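PDB 5FLG: 6-carboxyhexanoate--coa ligase from Bacillus subtilis, which is a member of the 6-carboxyhexanoate--CoA ligase family that binds phosphoaminophosphonic acid-adenylate ester and magnesium. Local coordinates for residues His27-Glu32 with Leu52-Gly57. Sequence-based numbering, arbitrary orientation.
Sequences HISGGE and LSHSRG. With ANP (phosphoaminophosphonic acid-adenylate ester), chain D.
Ile-28 and Arg-56 mark the closest backbone approach, their CA atoms 5.7 Å apart, where the edge of strand 26-36 meets the loop that follows helix 40-52. The strand is irregular here: a classic beta bulge sets two residues, Ile-28 and Ser-29, opposite the single Ala-15 of strand 8-17. Across from it the loop folds into a type I turn from His-54 to Gly-57, closed by the backbone bond from Gly-57 N to His-54 O. The turn is tied to the strand by Arg-56, whose chain bends at chi3 (56°) and brings the guanidinium side-on to a single acceptor: both NH2 (2.9 Å) and NE (3.2 Å) donate hydrogen bonds to His-27 O, which sits in the guanidinium plane. A further hydrogen bond, from Arg-56 NH1 to Asp-196 O, adds a third tie to the guanidinium. The side chain of Ile-28 fills the joint, CG2 3.5 Å from His-54 CB and also against Gly-57 O, CD1 against Arg-56 O. The imidazole of His-54 is held by both its nitrogens. ND1 accepts Arg-56 N within the ring plane at 3.0 Å, leaving NE2 to donate to ANP O2G in a nearly straight bond (2.8 Å, 171°), while Ile-28 O lies over the centre of one face. From the strand, His-27 reaches the beta-phosphate with CG anti to its own N (chi1 173°), and its NE2 donates to ANP O2B at 2.7 Å. Farther along, Glu-32, salt-bridged to Arg-146, accepts a weak bond from ANP N6 on the adenine. Strand and turn thus build one wall of the ANP pocket, gripping the beta- and gamma-phosphates close to the bound magnesium.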
ATOM      1  N   HIS A  27       2.154  -7.750 -14.293  1.00 36.01           N
ATOM      2  CA  HIS A  27       3.150  -7.167 -13.389  1.00 36.17           C
ATOM      3  C   HIS A  27       3.908  -6.062 -14.109  1.00 30.58           C
ATOM      4  O   HIS A  27       4.468  -6.286 -15.170  1.00 32.71           O
ATOM      5  CB  HIS A  27       4.150  -8.265 -12.943  1.00 33.24           C
ATOM      6  CG  HIS A  27       5.307  -7.745 -12.139  1.00 32.67           C
ATOM      7  ND1 HIS A  27       5.155  -7.209 -10.884  1.00 34.50           N
ATOM      8  CD2 HIS A  27       6.630  -7.660 -12.420  1.00 37.06           C
ATOM      9  CE1 HIS A  27       6.324  -6.788 -10.434  1.00 33.13           C
ATOM     10  NE2 HIS A  27       7.241  -7.066 -11.340  1.00 32.60           N
ATOM     11  N   ILE A  28       3.900  -4.861 -13.572  1.00 30.84           N
ATOM     12  CA  ILE A  28       4.659  -3.784 -14.219  1.00 31.86           C
ATOM     13  C   ILE A  28       5.975  -3.552 -13.481  1.00 33.89           C
ATOM     14  O   ILE A  28       7.080  -3.641 -14.064  1.00 35.19           O
ATOM     15  CB  ILE A  28       3.888  -2.446 -14.215  1.00 33.75           C
ATOM     16  CG1 ILE A  28       2.618  -2.524 -15.066  1.00 32.04           C
ATOM     17  CG2 ILE A  28       4.793  -1.334 -14.723  1.00 36.49           C
ATOM     18  CD1 ILE A  28       2.905  -2.639 -16.540  1.00 36.62           C
ATOM     19  N   SER A  29       5.852  -3.289 -12.190  1.00 30.84           N
ATOM     20  CA  SER A  29       7.002  -2.943 -11.371  1.00 33.46           C
ATOM     21  C   SER A  29       6.861  -3.435  -9.928  1.00 27.94           C
ATOM     22  O   SER A  29       5.761  -3.571  -9.407  1.00 29.15           O
ATOM     23  CB  SER A  29       7.204  -1.434 -11.365  1.00 33.71           C
ATOM     24  OG  SER A  29       8.400  -1.096 -10.696  1.00 32.22           O
ATOM     25  N   GLY A  30       7.999  -3.684  -9.289  1.00 29.10           N
ATOM     26  CA  GLY A  30       8.045  -3.972  -7.863  1.00 28.78           C
ATOM     27  C   GLY A  30       9.282  -3.328  -7.267  1.00 25.45           C
ATOM     28  O   GLY A  30      10.290  -3.199  -7.924  1.00 27.72           O
ATOM     29  N   GLY A  31       9.214  -2.902  -6.023  1.00 25.65           N
ATOM     30  CA  GLY A  31      10.409  -2.419  -5.365  1.00 28.94           C
ATOM     31  C   GLY A  31      10.411  -2.701  -3.886  1.00 27.30           C
ATOM     32  O   GLY A  31       9.355  -2.822  -3.251  1.00 27.28           O
ATOM     33  N   GLU A  32      11.602  -2.687  -3.298  1.00 26.49           N
ATOM     34  CA  GLU A  32      11.691  -2.812  -1.861  1.00 28.29           C
ATOM     35  C   GLU A  32      12.843  -2.041  -1.301  1.00 23.01           C
ATOM     36  O   GLU A  32      13.866  -1.952  -1.913  1.00 29.63           O
ATOM     37  CB  GLU A  32      11.790  -4.311  -1.475  1.00 29.21           C
ATOM     38  CG  GLU A  32      12.604  -5.121  -2.448  1.00 31.38           C
ATOM     39  CD  GLU A  32      11.808  -5.586  -3.648  1.00 33.74           C
ATOM     40  OE1 GLU A  32      10.676  -6.086  -3.463  1.00 36.88           O
ATOM     41  OE2 GLU A  32      12.374  -5.570  -4.769  1.00 30.82           O
ATOM     42  N   LEU A  52       5.398   4.448 -11.988  1.00 35.05           N
ATOM     43  CA  LEU A  52       4.654   5.254 -12.985  1.00 37.47           C
ATOM     44  C   LEU A  52       5.400   5.470 -14.307  1.00 41.58           C
ATOM     45  O   LEU A  52       4.790   5.772 -15.305  1.00 48.57           O
ATOM     46  CB  LEU A  52       4.288   6.623 -12.430  1.00 34.75           C
ATOM     47  CG  LEU A  52       3.321   6.641 -11.253  1.00 39.05           C
ATOM     48  CD1 LEU A  52       3.025   8.068 -10.865  1.00 41.56           C
ATOM     49  CD2 LEU A  52       2.045   5.879 -11.550  1.00 40.48           C
ATOM     50  N   SER A  53       6.710   5.306 -14.332  1.00 39.74           N
ATOM     51  CA  SER A  53       7.446   5.605 -15.538  1.00 42.15           C
ATOM     52  C   SER A  53       8.067   4.327 -16.095  1.00 39.83           C
ATOM     53  O   SER A  53       9.171   4.346 -16.600  1.00 48.12           O
ATOM     54  CB  SER A  53       8.550   6.611 -15.209  1.00 41.01           C
ATOM     55  OG  SER A  53       9.446   6.028 -14.277  1.00 53.34           O
ATOM     56  N   HIS A  54       7.408   3.190 -15.928  1.00 36.84           N
ATOM     57  CA  HIS A  54       8.048   1.934 -16.269  1.00 36.24           C
ATOM     58  C   HIS A  54       7.915   1.650 -17.766  1.00 37.80           C
ATOM     59  O   HIS A  54       6.851   1.824 -18.341  1.00 33.97           O
ATOM     60  CB  HIS A  54       7.474   0.786 -15.449  1.00 34.32           C
ATOM     61  CG  HIS A  54       8.418  -0.359 -15.287  1.00 35.19           C
ATOM     62  ND1 HIS A  54       8.812  -1.138 -16.352  1.00 38.02           N
ATOM     63  CD2 HIS A  54       9.217  -0.709 -14.256  1.00 34.27           C
ATOM     64  CE1 HIS A  54       9.708  -2.016 -15.941  1.00 39.38           C
ATOM     65  NE2 HIS A  54       9.998  -1.751 -14.681  1.00 35.72           N
ATOM     66  N   SER A  55       8.972   1.100 -18.356  1.00 35.76           N
ATOM     67  CA  SER A  55       8.973   0.708 -19.760  1.00 37.36           C
ATOM     68  C   SER A  55       8.018  -0.453 -20.071  1.00 41.73           C
ATOM     69  O   SER A  55       7.747  -0.725 -21.229  1.00 42.71           O
ATOM     70  CB  SER A  55      10.391   0.300 -20.167  1.00 41.96           C
ATOM     71  OG  SER A  55      10.803  -0.907 -19.502  1.00 48.19           O
ATOM     72  N   ARG A  56       7.575  -1.201 -19.061  1.00 38.02           N
ATOM     73  CA  ARG A  56       6.609  -2.252 -19.305  1.00 38.27           C
ATOM     74  C   ARG A  56       5.178  -1.671 -19.397  1.00 40.25           C
ATOM     75  O   ARG A  56       4.225  -2.397 -19.633  1.00 45.69           O
ATOM     76  CB  ARG A  56       6.702  -3.341 -18.225  1.00 36.70           C
ATOM     77  CG  ARG A  56       7.969  -4.186 -18.337  1.00 37.41           C
ATOM     78  CD  ARG A  56       8.216  -5.102 -17.147  1.00 33.68           C
ATOM     79  NE  ARG A  56       7.113  -6.010 -16.870  1.00 30.03           N
ATOM     80  CZ  ARG A  56       6.952  -7.204 -17.430  1.00 33.59           C
ATOM     81  NH1 ARG A  56       7.792  -7.627 -18.363  1.00 35.49           N
ATOM     82  NH2 ARG A  56       5.876  -7.926 -17.143  1.00 31.49           N
ATOM     83  N   GLY A  57       5.037  -0.361 -19.218  1.00 42.30           N
ATOM     84  CA  GLY A  57       3.758   0.319 -19.402  1.00 41.06           C
ATOM     85  C   GLY A  57       3.254   1.030 -18.146  1.00 46.22           C
ATOM     86  O   GLY A  57       3.858   0.954 -17.065  1.00 40.84           O
TER
HETATM   87  PG  ANP D 702      11.387  -3.104 -11.769  1.00 34.61           P
HETATM   88  O1G ANP D 702      10.502  -1.905 -11.567  1.00 32.91           O
HETATM   89  O2G ANP D 702      11.742  -3.318 -13.214  1.00 36.24           O
HETATM   90  O3G ANP D 702      12.596  -3.178 -10.893  1.00 29.62           O
HETATM   91  PB  ANP D 702      11.037  -5.874 -10.754  1.00 29.51           P
HETATM   92  O1B ANP D 702      11.980  -5.551  -9.651  1.00 25.35           O
HETATM   93  O2B ANP D 702       9.839  -6.735 -10.591  1.00 29.38           O
HETATM   94  N3B ANP D 702      10.355  -4.394 -11.331  1.00 27.99           N
HETATM   95  PA  ANP D 702      13.451  -6.403 -12.229  1.00 34.05           P
HETATM   96  O1A ANP D 702      13.798  -6.212 -13.632  1.00 28.96           O
HETATM   97  O2A ANP D 702      14.075  -5.606 -11.119  1.00 32.00           O
HETATM   98  O3A ANP D 702      11.854  -6.441 -12.032  1.00 31.40           O
HETATM   99  O5' ANP D 702      13.776  -7.998 -11.952  1.00 27.61           O
HETATM  100  C5' ANP D 702      13.648  -8.940 -12.979  1.00 29.63           C
HETATM  101  C4' ANP D 702      12.908 -10.171 -12.450  1.00 29.70           C
HETATM  102  O4' ANP D 702      13.606 -10.671 -11.303  1.00 29.85           O
HETATM  103  C3' ANP D 702      11.495  -9.839 -11.995  1.00 29.55           C
HETATM  104  O3' ANP D 702      10.549 -10.042 -13.037  1.00 33.47           O
HETATM  105  C2' ANP D 702      11.257 -10.844 -10.906  1.00 30.57           C
HETATM  106  O2' ANP D 702      10.922 -12.097 -11.506  1.00 26.08           O
HETATM  107  C1' ANP D 702      12.626 -10.952 -10.297  1.00 30.02           C
HETATM  108  N9  ANP D 702      12.705 -10.038  -9.151  1.00 32.14           N
HETATM  109  C8  ANP D 702      12.819  -8.663  -9.164  1.00 37.16           C
HETATM  110  N7  ANP D 702      12.945  -8.196  -7.900  1.00 34.41           N
HETATM  111  C5  ANP D 702      12.869  -9.281  -7.070  1.00 27.81           C
HETATM  112  C6  ANP D 702      12.882  -9.532  -5.619  1.00 31.13           C
HETATM  113  N6  ANP D 702      12.978  -8.538  -4.731  1.00 35.14           N
HETATM  114  N1  ANP D 702      12.799 -10.806  -5.178  1.00 27.74           N
HETATM  115  C2  ANP D 702      12.667 -11.827  -6.031  1.00 26.06           C
HETATM  116  N3  ANP D 702      12.713 -11.711  -7.369  1.00 27.49           N
HETATM  117  C4  ANP D 702      12.697 -10.469  -7.910  1.00 28.03           C